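Local coordinates for protein beta-Ala-His dipeptidase (Homo sapiens, PDB 3DLJ) that hydrolyses Xaa-His dipeptides, foremost carnosine and anserine, as a secreted homodimeric metallopeptidase of the M20 family that binds two zinc ions per subunit, at residues K102-F107 and D164-K170; V444-L448 and L473-F477; I169-I173 and F195-V199. One frame throughout, in Å; residues are numbered along the deposited sequence.

Interaction 1: K102-F107 and D164-K170; sequences KGTVCF and DLPVNIK
Lys102 lays its extended chain along the loop backbone at Leu165 and Pro166 and ends on Asp164: NZ meets OD1 of Asp164 at 2.7 Å, a salt bridge on the syn side of the carboxylate and 27° out of its plane. A weak bond to Leu165 O, 3.2 Å from Lys102 NZ, gives the ammonium a second partner, and a water joins it to Asn168 OD1. Another water links Gly103 N to Pro166 O, joining the two loops just ahead of the paired strands.

From there the pairing is parallel, Thr104 facing Asn168, Val105 facing Ile169 and Cys106 facing Lys170. Val105 is gripped at both backbone atoms, its N 3.0 Å from Asn168 O and its O 2.8 Å from Lys170 N, while Phe107 N closes on Lys170 O. Asn168 turns ND2 to Thr104 OG1 (3.3 Å), with the hydroxyl 11° from the amide plane; the same ND2 also bonds Asp99 O. On the other face, Val105 CG2 touches Val167 CG2 at 4.0 Å.

These are neighbouring central strands of a mixed six-stranded sheet. Strand 201-204 flanks 104-110 on its far edge and strand 91-96 flanks 168-174, while helix 464-482 packs on Val105 and helix 141-160 on Ile169.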
ATOM      1  N   LYS A 102      15.165  19.009 -21.398  1.00 35.14           N
ATOM      2  CA  LYS A 102      14.869  18.602 -20.015  1.00 34.38           C
ATOM      3  C   LYS A 102      14.739  17.092 -19.882  1.00 34.41           C
ATOM      4  O   LYS A 102      14.303  16.419 -20.820  1.00 34.89           O
ATOM      5  CB  LYS A 102      13.578  19.255 -19.535  1.00 33.58           C
ATOM      6  CG  LYS A 102      13.725  20.699 -19.185  1.00 33.95           C
ATOM      7  CD  LYS A 102      12.488  21.269 -18.554  1.00 32.42           C
ATOM      8  CE  LYS A 102      12.664  22.772 -18.387  1.00 33.32           C
ATOM      9  NZ  LYS A 102      11.352  23.478 -18.407  1.00 31.87           N
ATOM     10  N   GLY A 103      15.112  16.555 -18.719  1.00 33.87           N
ATOM     11  CA  GLY A 103      14.786  15.164 -18.395  1.00 33.29           C
ATOM     12  C   GLY A 103      13.306  15.048 -18.059  1.00 33.26           C
ATOM     13  O   GLY A 103      12.615  16.079 -17.909  1.00 32.94           O
ATOM     14  N   THR A 104      12.813  13.808 -17.930  1.00 32.89           N
ATOM     15  CA  THR A 104      11.403  13.551 -17.618  1.00 32.53           C
ATOM     16  C   THR A 104      11.207  12.559 -16.471  1.00 32.95           C
ATOM     17  O   THR A 104      11.738  11.443 -16.506  1.00 32.65           O
ATOM     18  CB  THR A 104      10.619  13.035 -18.855  1.00 32.51           C
ATOM     19  OG1 THR A 104      10.702  13.997 -19.917  1.00 32.74           O
ATOM     20  CG2 THR A 104       9.135  12.775 -18.512  1.00 31.03           C
ATOM     21  N   VAL A 105      10.424  12.979 -15.473  1.00 32.80           N
ATOM     22  CA  VAL A 105      10.074  12.154 -14.313  1.00 33.67           C
ATOM     23  C   VAL A 105       8.571  11.819 -14.303  1.00 33.52           C
ATOM     24  O   VAL A 105       7.734  12.694 -14.506  1.00 33.19           O
ATOM     25  CB  VAL A 105      10.441  12.869 -12.960  1.00 33.63           C
ATOM     26  CG1 VAL A 105      10.096  12.007 -11.786  1.00 33.66           C
ATOM     27  CG2 VAL A 105      11.935  13.246 -12.924  1.00 35.26           C
ATOM     28  N   CYS A 106       8.239  10.557 -14.040  1.00 34.07           N
ATOM     29  CA  CYS A 106       6.850  10.139 -13.985  1.00 33.92           C
ATOM     30  C   CYS A 106       6.417   9.791 -12.568  1.00 33.49           C
ATOM     31  O   CYS A 106       7.128   9.114 -11.845  1.00 33.88           O
ATOM     32  CB  CYS A 106       6.605   8.956 -14.931  1.00 34.46           C
ATOM     33  SG  CYS A 106       4.861   8.472 -15.086  1.00 35.22           S
ATOM     34  N   PHE A 107       5.233  10.250 -12.178  1.00 33.31           N
ATOM     35  CA  PHE A 107       4.692   9.943 -10.849  1.00 32.07           C
ATOM     36  C   PHE A 107       3.476   9.032 -10.929  1.00 31.56           C
ATOM     37  O   PHE A 107       2.546   9.312 -11.665  1.00 32.07           O
ATOM     38  CB  PHE A 107       4.293  11.238 -10.135  1.00 31.66           C
ATOM     39  CG  PHE A 107       3.652  11.027  -8.789  1.00 29.64           C
ATOM     40  CD1 PHE A 107       4.430  10.886  -7.649  1.00 28.43           C
ATOM     41  CD2 PHE A 107       2.268  10.986  -8.666  1.00 27.80           C
ATOM     42  CE1 PHE A 107       3.823  10.699  -6.395  1.00 30.52           C
ATOM     43  CE2 PHE A 107       1.665  10.792  -7.425  1.00 28.30           C
ATOM     44  CZ  PHE A 107       2.443  10.644  -6.291  1.00 29.18           C
ATOM     45  N   ASP A 164      10.007  28.117 -13.900  1.00 36.84           N
ATOM     46  CA  ASP A 164      10.380  26.967 -14.683  1.00 37.62           C
ATOM     47  C   ASP A 164      10.517  25.740 -13.786  1.00 37.32           C
ATOM     48  O   ASP A 164      11.268  25.762 -12.795  1.00 37.29           O
ATOM     49  CB  ASP A 164      11.733  27.278 -15.352  1.00 38.35           C
ATOM     50  CG  ASP A 164      12.180  26.198 -16.344  1.00 41.23           C
ATOM     51  OD1 ASP A 164      11.436  25.952 -17.332  1.00 41.76           O
ATOM     52  OD2 ASP A 164      13.294  25.626 -16.142  1.00 44.04           O
ATOM     53  N   LEU A 165       9.775  24.686 -14.128  1.00 36.93           N
ATOM     54  CA  LEU A 165       9.952  23.372 -13.519  1.00 36.41           C
ATOM     55  C   LEU A 165      11.229  22.743 -14.100  1.00 35.76           C
ATOM     56  O   LEU A 165      11.402  22.694 -15.316  1.00 36.05           O
ATOM     57  CB  LEU A 165       8.727  22.481 -13.783  1.00 36.79           C
ATOM     58  CG  LEU A 165       7.494  22.613 -12.861  1.00 36.97           C
ATOM     59  CD1 LEU A 165       6.208  22.322 -13.609  1.00 37.48           C
ATOM     60  CD2 LEU A 165       7.586  21.745 -11.606  1.00 35.61           C
ATOM     61  N   PRO A 166      12.141  22.295 -13.230  1.00 35.11           N
ATOM     62  CA  PRO A 166      13.439  21.725 -13.626  1.00 34.89           C
ATOM     63  C   PRO A 166      13.374  20.487 -14.560  1.00 34.45           C
ATOM     64  O   PRO A 166      14.279  20.271 -15.382  1.00 33.86           O
ATOM     65  CB  PRO A 166      14.053  21.343 -12.280  1.00 35.04           C
ATOM     66  CG  PRO A 166      13.397  22.292 -11.291  1.00 34.85           C
ATOM     67  CD  PRO A 166      11.993  22.344 -11.762  1.00 35.24           C
ATOM     68  N   VAL A 167      12.322  19.684 -14.410  1.00 33.63           N
ATOM     69  CA  VAL A 167      12.111  18.491 -15.226  1.00 32.98           C
ATOM     70  C   VAL A 167      10.710  18.532 -15.839  1.00 32.80           C
ATOM     71  O   VAL A 167       9.825  19.211 -15.300  1.00 32.95           O
ATOM     72  CB  VAL A 167      12.279  17.192 -14.392  1.00 32.98           C
ATOM     73  CG1 VAL A 167      13.737  16.976 -14.010  1.00 32.68           C
ATOM     74  CG2 VAL A 167      11.388  17.210 -13.133  1.00 32.38           C
ATOM     75  N   ASN A 168      10.515  17.840 -16.969  1.00 32.25           N
ATOM     76  CA  ASN A 168       9.175  17.519 -17.436  1.00 31.62           C
ATOM     77  C   ASN A 168       8.557  16.548 -16.420  1.00 31.84           C
ATOM     78  O   ASN A 168       9.261  15.778 -15.761  1.00 31.71           O
ATOM     79  CB  ASN A 168       9.180  16.893 -18.842  1.00 31.57           C
ATOM     80  CG  ASN A 168       9.832  17.785 -19.906  1.00 32.11           C
ATOM     81  OD1 ASN A 168       9.459  18.946 -20.110  1.00 30.23           O
ATOM     82  ND2 ASN A 168      10.799  17.219 -20.613  1.00 32.44           N
ATOM     83  N   ILE A 169       7.243  16.603 -16.262  1.00 31.74           N
ATOM     84  CA  ILE A 169       6.574  15.737 -15.307  1.00 31.61           C
ATOM     85  C   ILE A 169       5.420  15.024 -15.963  1.00 31.28           C
ATOM     86  O   ILE A 169       4.562  15.632 -16.609  1.00 30.42           O
ATOM     87  CB  ILE A 169       6.089  16.514 -14.055  1.00 31.82           C
ATOM     88  CG1 ILE A 169       7.304  17.108 -13.318  1.00 31.80           C
ATOM     89  CG2 ILE A 169       5.270  15.596 -13.122  1.00 31.19           C
ATOM     90  CD1 ILE A 169       6.949  17.888 -12.058  1.00 32.93           C
ATOM     91  N   LYS A 170       5.439  13.711 -15.801  1.00 31.61           N
ATOM     92  CA  LYS A 170       4.351  12.870 -16.204  1.00 31.97           C
ATOM     93  C   LYS A 170       3.617  12.324 -14.970  1.00 32.44           C
ATOM     94  O   LYS A 170       4.213  12.120 -13.896  1.00 32.03           O
ATOM     95  CB  LYS A 170       4.846  11.768 -17.154  1.00 32.26           C
ATOM     96  CG  LYS A 170       5.191  12.296 -18.554  1.00 32.19           C
ATOM     97  CD  LYS A 170       5.450  11.208 -19.594  1.00 31.47           C
ATOM     98  CE  LYS A 170       5.296  11.788 -21.001  1.00 33.29           C
ATOM     99  NZ  LYS A 170       5.978  11.023 -22.112  1.00 31.16           N
TER
HETATM  100  O   HOH W   1       9.004  21.329 -19.157  1.00 37.63           O
HETATM  101  O   HOH W   2      15.492  18.234 -16.540  1.00 41.47           O

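Interaction 2: V444-L448 and L473-F477; sequences VLIPL and LFAAF
The backbones stay well apart, the nearest CA pairs being Ile446 with Phe474 at 9.1 Å and Leu448 with Leu473 at 9.2 Å, so the contact between the end of a strand and a turn of helix is carried by apolar side chains. Ile446 sits in the middle and uses both of its branches. Its CD1 stands over the centre of the Phe477 ring, 4.0 Å from the centroid and 8° off the ring normal, a CH-pi contact made with one face. The long arm gets there because CG1 lies beside the backbone N (chi1 -47°) and the chain then runs on extended to CD1. The other branch, CG2, meets Leu473 CD2 at 3.6 Å and reaches Phe474 CE1 more loosely.

Such packing is that of an alpha/beta layer: strand 444-445 is the outermost strand on one side of the mixed six-stranded sheet of the M20 peptidase, and helix 464-482 lies against a face of that sheet. Val203 of the adjacent strand 201-204 touches both Ile446 and Phe477, continuing the same apolar surface.

Beyond the strand, Leu448 divides its methyls between two helix residues. CD1 approaches Phe474 CE2 at 3.8 Å, the two side chains coming from opposite directions, whereas CD2 slides past Leu473 and rests 4.0 Å from its CD2. Leu473 CD2 thus touches a methyl of each, Ile446 CG2 and Leu448 CD2. At the other end Val444 CG1 adds a contact with Phe477 CZ at 4.2 Å. Helix 141-160 closes the Phe474 side, where Trp151 meets that ring edge-to-face, and helix 403-416 packs against Leu473 and Phe477 through Ala411.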
ATOM      1  N   VAL A 444      11.576   4.792  -7.692  1.00 38.72           N
ATOM      2  CA  VAL A 444      12.032   5.257  -6.377  1.00 38.29           C
ATOM      3  C   VAL A 444      10.847   5.432  -5.420  1.00 38.02           C
ATOM      4  O   VAL A 444       9.869   6.121  -5.732  1.00 37.79           O
ATOM      5  CB  VAL A 444      12.880   6.572  -6.476  1.00 38.58           C
ATOM      6  CG1 VAL A 444      12.132   7.643  -7.253  1.00 38.39           C
ATOM      7  CG2 VAL A 444      13.271   7.092  -5.091  1.00 37.48           C
ATOM      8  N   LEU A 445      10.931   4.803  -4.257  1.00 37.64           N
ATOM      9  CA  LEU A 445       9.870   4.950  -3.266  1.00 37.54           C
ATOM     10  C   LEU A 445      10.199   6.020  -2.234  1.00 36.77           C
ATOM     11  O   LEU A 445      11.099   5.858  -1.416  1.00 36.54           O
ATOM     12  CB  LEU A 445       9.532   3.616  -2.582  1.00 37.74           C
ATOM     13  CG  LEU A 445       9.266   2.396  -3.460  1.00 38.46           C
ATOM     14  CD1 LEU A 445       9.095   1.207  -2.556  1.00 40.51           C
ATOM     15  CD2 LEU A 445       8.046   2.575  -4.332  1.00 38.76           C
ATOM     16  N   ILE A 446       9.447   7.117  -2.283  1.00 36.26           N
ATOM     17  CA  ILE A 446       9.615   8.216  -1.333  1.00 35.66           C
ATOM     18  C   ILE A 446       8.429   8.256  -0.359  1.00 35.07           C
ATOM     19  O   ILE A 446       7.385   8.802  -0.674  1.00 35.43           O
ATOM     20  CB  ILE A 446       9.792   9.582  -2.054  1.00 35.89           C
ATOM     21  CG1 ILE A 446      10.824   9.449  -3.198  1.00 36.02           C
ATOM     22  CG2 ILE A 446      10.210  10.650  -1.057  1.00 35.15           C
ATOM     23  CD1 ILE A 446      11.042  10.710  -4.036  1.00 35.45           C
ATOM     24  N   PRO A 447       8.605   7.676   0.834  1.00 34.43           N
ATOM     25  CA  PRO A 447       7.541   7.643   1.819  1.00 33.59           C
ATOM     26  C   PRO A 447       7.275   9.044   2.376  1.00 33.64           C
ATOM     27  O   PRO A 447       8.222   9.756   2.673  1.00 31.74           O
ATOM     28  CB  PRO A 447       8.089   6.697   2.901  1.00 33.68           C
ATOM     29  CG  PRO A 447       9.598   6.734   2.749  1.00 33.71           C
ATOM     30  CD  PRO A 447       9.861   7.046   1.307  1.00 34.38           C
ATOM     31  N   LEU A 448       5.995   9.440   2.470  1.00 34.16           N
ATOM     32  CA  LEU A 448       5.606  10.675   3.176  1.00 34.77           C
ATOM     33  C   LEU A 448       4.930  10.388   4.515  1.00 35.01           C
ATOM     34  O   LEU A 448       4.894  11.254   5.403  1.00 34.96           O
ATOM     35  CB  LEU A 448       4.687  11.575   2.327  1.00 35.01           C
ATOM     36  CG  LEU A 448       5.207  12.360   1.119  1.00 34.62           C
ATOM     37  CD1 LEU A 448       4.319  13.586   0.855  1.00 32.82           C
ATOM     38  CD2 LEU A 448       6.616  12.773   1.338  1.00 31.58           C
ATOM     39  N   LEU A 473       9.682  18.573  -0.050  1.00 30.36           N
ATOM     40  CA  LEU A 473      10.554  17.478  -0.444  1.00 30.64           C
ATOM     41  C   LEU A 473      10.418  17.224  -1.942  1.00 31.65           C
ATOM     42  O   LEU A 473      11.422  17.103  -2.665  1.00 32.47           O
ATOM     43  CB  LEU A 473      10.211  16.197   0.335  1.00 30.87           C
ATOM     44  CG  LEU A 473      10.955  14.915  -0.053  1.00 29.51           C
ATOM     45  CD1 LEU A 473      12.409  15.137   0.203  1.00 31.42           C
ATOM     46  CD2 LEU A 473      10.479  13.729   0.749  1.00 31.29           C
ATOM     47  N   PHE A 474       9.179  17.130  -2.405  1.00 31.07           N
ATOM     48  CA  PHE A 474       8.936  16.946  -3.817  1.00 30.97           C
ATOM     49  C   PHE A 474       9.470  18.121  -4.661  1.00 31.02           C
ATOM     50  O   PHE A 474      10.040  17.919  -5.744  1.00 30.96           O
ATOM     51  CB  PHE A 474       7.435  16.666  -4.080  1.00 30.32           C
ATOM     52  CG  PHE A 474       6.964  15.299  -3.630  1.00 29.57           C
ATOM     53  CD1 PHE A 474       7.829  14.194  -3.621  1.00 29.51           C
ATOM     54  CD2 PHE A 474       5.624  15.098  -3.257  1.00 28.58           C
ATOM     55  CE1 PHE A 474       7.375  12.911  -3.222  1.00 28.26           C
ATOM     56  CE2 PHE A 474       5.141  13.803  -2.854  1.00 26.99           C
ATOM     57  CZ  PHE A 474       6.018  12.721  -2.845  1.00 29.43           C
ATOM     58  N   ALA A 475       9.264  19.347  -4.184  1.00 31.59           N
ATOM     59  CA  ALA A 475       9.832  20.554  -4.846  1.00 32.06           C
ATOM     60  C   ALA A 475      11.377  20.485  -5.018  1.00 32.40           C
ATOM     61  O   ALA A 475      11.908  20.653  -6.134  1.00 32.87           O
ATOM     62  CB  ALA A 475       9.420  21.814  -4.086  1.00 31.62           C
ATOM     63  N   ALA A 476      12.090  20.210  -3.926  1.00 32.51           N
ATOM     64  CA  ALA A 476      13.543  20.019  -3.969  1.00 33.07           C
ATOM     65  C   ALA A 476      13.967  18.902  -4.954  1.00 33.81           C
ATOM     66  O   ALA A 476      14.992  19.021  -5.656  1.00 34.12           O
ATOM     67  CB  ALA A 476      14.079  19.725  -2.560  1.00 32.55           C
ATOM     68  N   PHE A 477      13.163  17.838  -4.993  1.00 33.40           N
ATOM     69  CA  PHE A 477      13.433  16.640  -5.766  1.00 33.84           C
ATOM     70  C   PHE A 477      13.374  16.911  -7.268  1.00 34.37           C
ATOM     71  O   PHE A 477      14.239  16.433  -8.017  1.00 33.76           O
ATOM     72  CB  PHE A 477      12.458  15.530  -5.340  1.00 33.27           C
ATOM     73  CG  PHE A 477      12.628  14.236  -6.078  1.00 34.28           C
ATOM     74  CD1 PHE A 477      13.748  13.426  -5.864  1.00 34.86           C
ATOM     75  CD2 PHE A 477      11.658  13.805  -6.976  1.00 33.83           C
ATOM     76  CE1 PHE A 477      13.892  12.204  -6.529  1.00 33.15           C
ATOM     77  CE2 PHE A 477      11.808  12.590  -7.652  1.00 34.83           C
ATOM     78  CZ  PHE A 477      12.929  11.789  -7.425  1.00 32.88           C
TER

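Interaction 3: I169-I173 and F195-V199; sequences IKFII and FFSGV
Lys170 NZ donates to Phe195 O at 2.9 Å, with the nitrogen tilted 24° from the carbonyl plane. The same ammonium lies 4.9 Å from the centroid of the Phe195 ring and 15° off its normal, a cation-pi contact over the face. One residue therefore offers both its carbonyl and its pi cloud to the lysine, a pairing that probably favours the charged form of the amine.

CH-pi and apolar contacts use the stem of the same chain. Lys170 CD stands 3.9 Å from the centroid of the Phe195 ring, displaced toward the rim, and is also met by Val199 CG2 at 3.6 Å. With CG beside the backbone N (chi1 -73°) and the rest of the chain extended, the lysine slides past the phenylalanine in the opposite direction, which brings CB against Phe195 CZ as well.

Just after Phe195 the backbone folds into a type II beta turn from Phe196 to Val199, closed by the bond from Val199 N to Phe196 O; Val199, which meets Lys170, is its last residue. The turn lies in the loop between helix 184-191 and strand 201-204, on one side of the mixed sheet; Phe171 points from strand 168-174 to the other side, where its ring meets Trp151 of helix 141-160.

Aromatic packing continues the cluster. Phe195 presents CD1 over the centre of the Phe196 ring, 3.8 Å above its plane, while Phe196 CE2 lies at the edge of the Phe195 ring. Ile172 CD1 reaches the edge of Phe196, 3.7 Å from CZ and in the ring plane, the two side chains crossing at about a right angle.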
ATOM      1  N   ILE A 169       7.243  16.603 -16.262  1.00 31.74           N
ATOM      2  CA  ILE A 169       6.574  15.737 -15.307  1.00 31.61           C
ATOM      3  C   ILE A 169       5.420  15.024 -15.963  1.00 31.28           C
ATOM      4  O   ILE A 169       4.562  15.632 -16.609  1.00 30.42           O
ATOM      5  CB  ILE A 169       6.089  16.514 -14.055  1.00 31.82           C
ATOM      6  CG1 ILE A 169       7.304  17.108 -13.318  1.00 31.80           C
ATOM      7  CG2 ILE A 169       5.270  15.596 -13.122  1.00 31.19           C
ATOM      8  CD1 ILE A 169       6.949  17.888 -12.058  1.00 32.93           C
ATOM      9  N   LYS A 170       5.439  13.711 -15.801  1.00 31.61           N
ATOM     10  CA  LYS A 170       4.351  12.870 -16.204  1.00 31.97           C
ATOM     11  C   LYS A 170       3.617  12.324 -14.970  1.00 32.44           C
ATOM     12  O   LYS A 170       4.213  12.120 -13.896  1.00 32.03           O
ATOM     13  CB  LYS A 170       4.846  11.768 -17.154  1.00 32.26           C
ATOM     14  CG  LYS A 170       5.191  12.296 -18.554  1.00 32.19           C
ATOM     15  CD  LYS A 170       5.450  11.208 -19.594  1.00 31.47           C
ATOM     16  CE  LYS A 170       5.296  11.788 -21.001  1.00 33.29           C
ATOM     17  NZ  LYS A 170       5.978  11.023 -22.112  1.00 31.16           N
ATOM     18  N   PHE A 171       2.307  12.135 -15.118  1.00 33.22           N
ATOM     19  CA  PHE A 171       1.493  11.553 -14.047  1.00 33.93           C
ATOM     20  C   PHE A 171       0.756  10.360 -14.607  1.00 34.27           C
ATOM     21  O   PHE A 171       0.144  10.450 -15.683  1.00 35.21           O
ATOM     22  CB  PHE A 171       0.454  12.554 -13.506  1.00 33.78           C
ATOM     23  CG  PHE A 171       0.984  13.961 -13.253  1.00 33.44           C
ATOM     24  CD1 PHE A 171       1.225  14.842 -14.313  1.00 32.42           C
ATOM     25  CD2 PHE A 171       1.160  14.421 -11.953  1.00 34.21           C
ATOM     26  CE1 PHE A 171       1.663  16.135 -14.088  1.00 33.37           C
ATOM     27  CE2 PHE A 171       1.599  15.717 -11.712  1.00 35.25           C
ATOM     28  CZ  PHE A 171       1.862  16.581 -12.776  1.00 34.18           C
ATOM     29  N   ILE A 172       0.833   9.237 -13.902  1.00 34.87           N
ATOM     30  CA  ILE A 172      -0.095   8.108 -14.124  1.00 34.90           C
ATOM     31  C   ILE A 172      -0.889   7.819 -12.830  1.00 35.18           C
ATOM     32  O   ILE A 172      -0.330   7.316 -11.852  1.00 34.44           O
ATOM     33  CB  ILE A 172       0.613   6.831 -14.682  1.00 35.29           C
ATOM     34  CG1 ILE A 172      -0.386   5.685 -14.863  1.00 34.70           C
ATOM     35  CG2 ILE A 172       1.820   6.392 -13.808  1.00 35.29           C
ATOM     36  CD1 ILE A 172       0.228   4.439 -15.460  1.00 34.95           C
ATOM     37  N   ILE A 173      -2.172   8.178 -12.825  1.00 34.89           N
ATOM     38  CA  ILE A 173      -2.998   8.024 -11.629  1.00 35.52           C
ATOM     39  C   ILE A 173      -4.202   7.137 -11.921  1.00 35.21           C
ATOM     40  O   ILE A 173      -4.988   7.413 -12.840  1.00 35.47           O
ATOM     41  CB  ILE A 173      -3.506   9.396 -11.052  1.00 35.45           C
ATOM     42  CG1 ILE A 173      -2.408  10.493 -11.016  1.00 37.09           C
ATOM     43  CG2 ILE A 173      -4.190   9.203  -9.722  1.00 34.65           C
ATOM     44  CD1 ILE A 173      -1.226  10.281 -10.072  1.00 38.28           C
ATOM     45  N   PHE A 195       3.563   6.412 -24.015  1.00 41.43           N
ATOM     46  CA  PHE A 195       3.612   7.355 -22.892  1.00 40.74           C
ATOM     47  C   PHE A 195       4.914   7.237 -22.075  1.00 40.52           C
ATOM     48  O   PHE A 195       5.423   8.243 -21.562  1.00 40.36           O
ATOM     49  CB  PHE A 195       2.393   7.160 -21.981  1.00 40.14           C
ATOM     50  CG  PHE A 195       2.339   8.102 -20.791  1.00 39.40           C
ATOM     51  CD1 PHE A 195       2.866   7.717 -19.550  1.00 38.04           C
ATOM     52  CD2 PHE A 195       1.722   9.358 -20.899  1.00 37.65           C
ATOM     53  CE1 PHE A 195       2.804   8.575 -18.447  1.00 36.54           C
ATOM     54  CE2 PHE A 195       1.642  10.211 -19.791  1.00 35.47           C
ATOM     55  CZ  PHE A 195       2.182   9.821 -18.572  1.00 36.10           C
ATOM     56  N   PHE A 196       5.446   6.021 -21.962  1.00 40.14           N
ATOM     57  CA  PHE A 196       6.630   5.787 -21.134  1.00 40.07           C
ATOM     58  C   PHE A 196       7.937   5.900 -21.901  1.00 40.25           C
ATOM     59  O   PHE A 196       9.024   5.767 -21.324  1.00 40.25           O
ATOM     60  CB  PHE A 196       6.527   4.456 -20.377  1.00 39.70           C
ATOM     61  CG  PHE A 196       5.454   4.458 -19.319  1.00 39.66           C
ATOM     62  CD1 PHE A 196       4.231   3.823 -19.546  1.00 37.98           C
ATOM     63  CD2 PHE A 196       5.654   5.131 -18.103  1.00 38.78           C
ATOM     64  CE1 PHE A 196       3.229   3.843 -18.571  1.00 39.85           C
ATOM     65  CE2 PHE A 196       4.656   5.169 -17.124  1.00 39.35           C
ATOM     66  CZ  PHE A 196       3.437   4.517 -17.358  1.00 39.27           C
ATOM     67  N   SER A 197       7.818   6.160 -23.203  1.00 40.40           N
ATOM     68  CA  SER A 197       8.960   6.392 -24.072  1.00 40.32           C
ATOM     69  C   SER A 197       9.686   7.648 -23.580  1.00 40.66           C
ATOM     70  O   SER A 197       9.132   8.752 -23.599  1.00 40.25           O
ATOM     71  CB  SER A 197       8.485   6.539 -25.533  1.00 40.43           C
ATOM     72  OG  SER A 197       9.555   6.776 -26.444  1.00 40.17           O
ATOM     73  N   GLY A 198      10.915   7.472 -23.103  1.00 41.06           N
ATOM     74  CA  GLY A 198      11.721   8.615 -22.668  1.00 41.47           C
ATOM     75  C   GLY A 198      11.472   9.148 -21.261  1.00 41.51           C
ATOM     76  O   GLY A 198      12.073  10.159 -20.865  1.00 41.69           O
ATOM     77  N   VAL A 199      10.581   8.496 -20.512  1.00 41.18           N
ATOM     78  CA  VAL A 199      10.448   8.739 -19.076  1.00 41.06           C
ATOM     79  C   VAL A 199      11.754   8.266 -18.413  1.00 41.58           C
ATOM     80  O   VAL A 199      12.152   7.109 -18.560  1.00 41.27           O
ATOM     81  CB  VAL A 199       9.202   7.991 -18.476  1.00 41.17           C
ATOM     82  CG1 VAL A 199       9.209   8.017 -16.955  1.00 39.47           C
ATOM     83  CG2 VAL A 199       7.913   8.579 -19.018  1.00 40.32           C
TER

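Strand 168-174 joins interactions 1 and 3, which share Ile169 and Lys170 and have centres about 9 Å apart. Phe107 O of interaction 1 lies 2.8 Å from Ile172 N of interaction 3, a probable hydrogen bond that extends the pairing, and Cys106 CB packs on Val199 CG1 at 3.4 Å. Interaction 2 reaches the same sheet without touching either: its nearest atoms are about 5 Å from interaction 1 and about 7 Å from interaction 3. All three lie back from the zinc site. The side chains of Phe107, Leu448 and Ile172 are about 10, 11 and 13 Å from a zinc ion, and Phe107 is about 7 Å from zinc-binding Asp206.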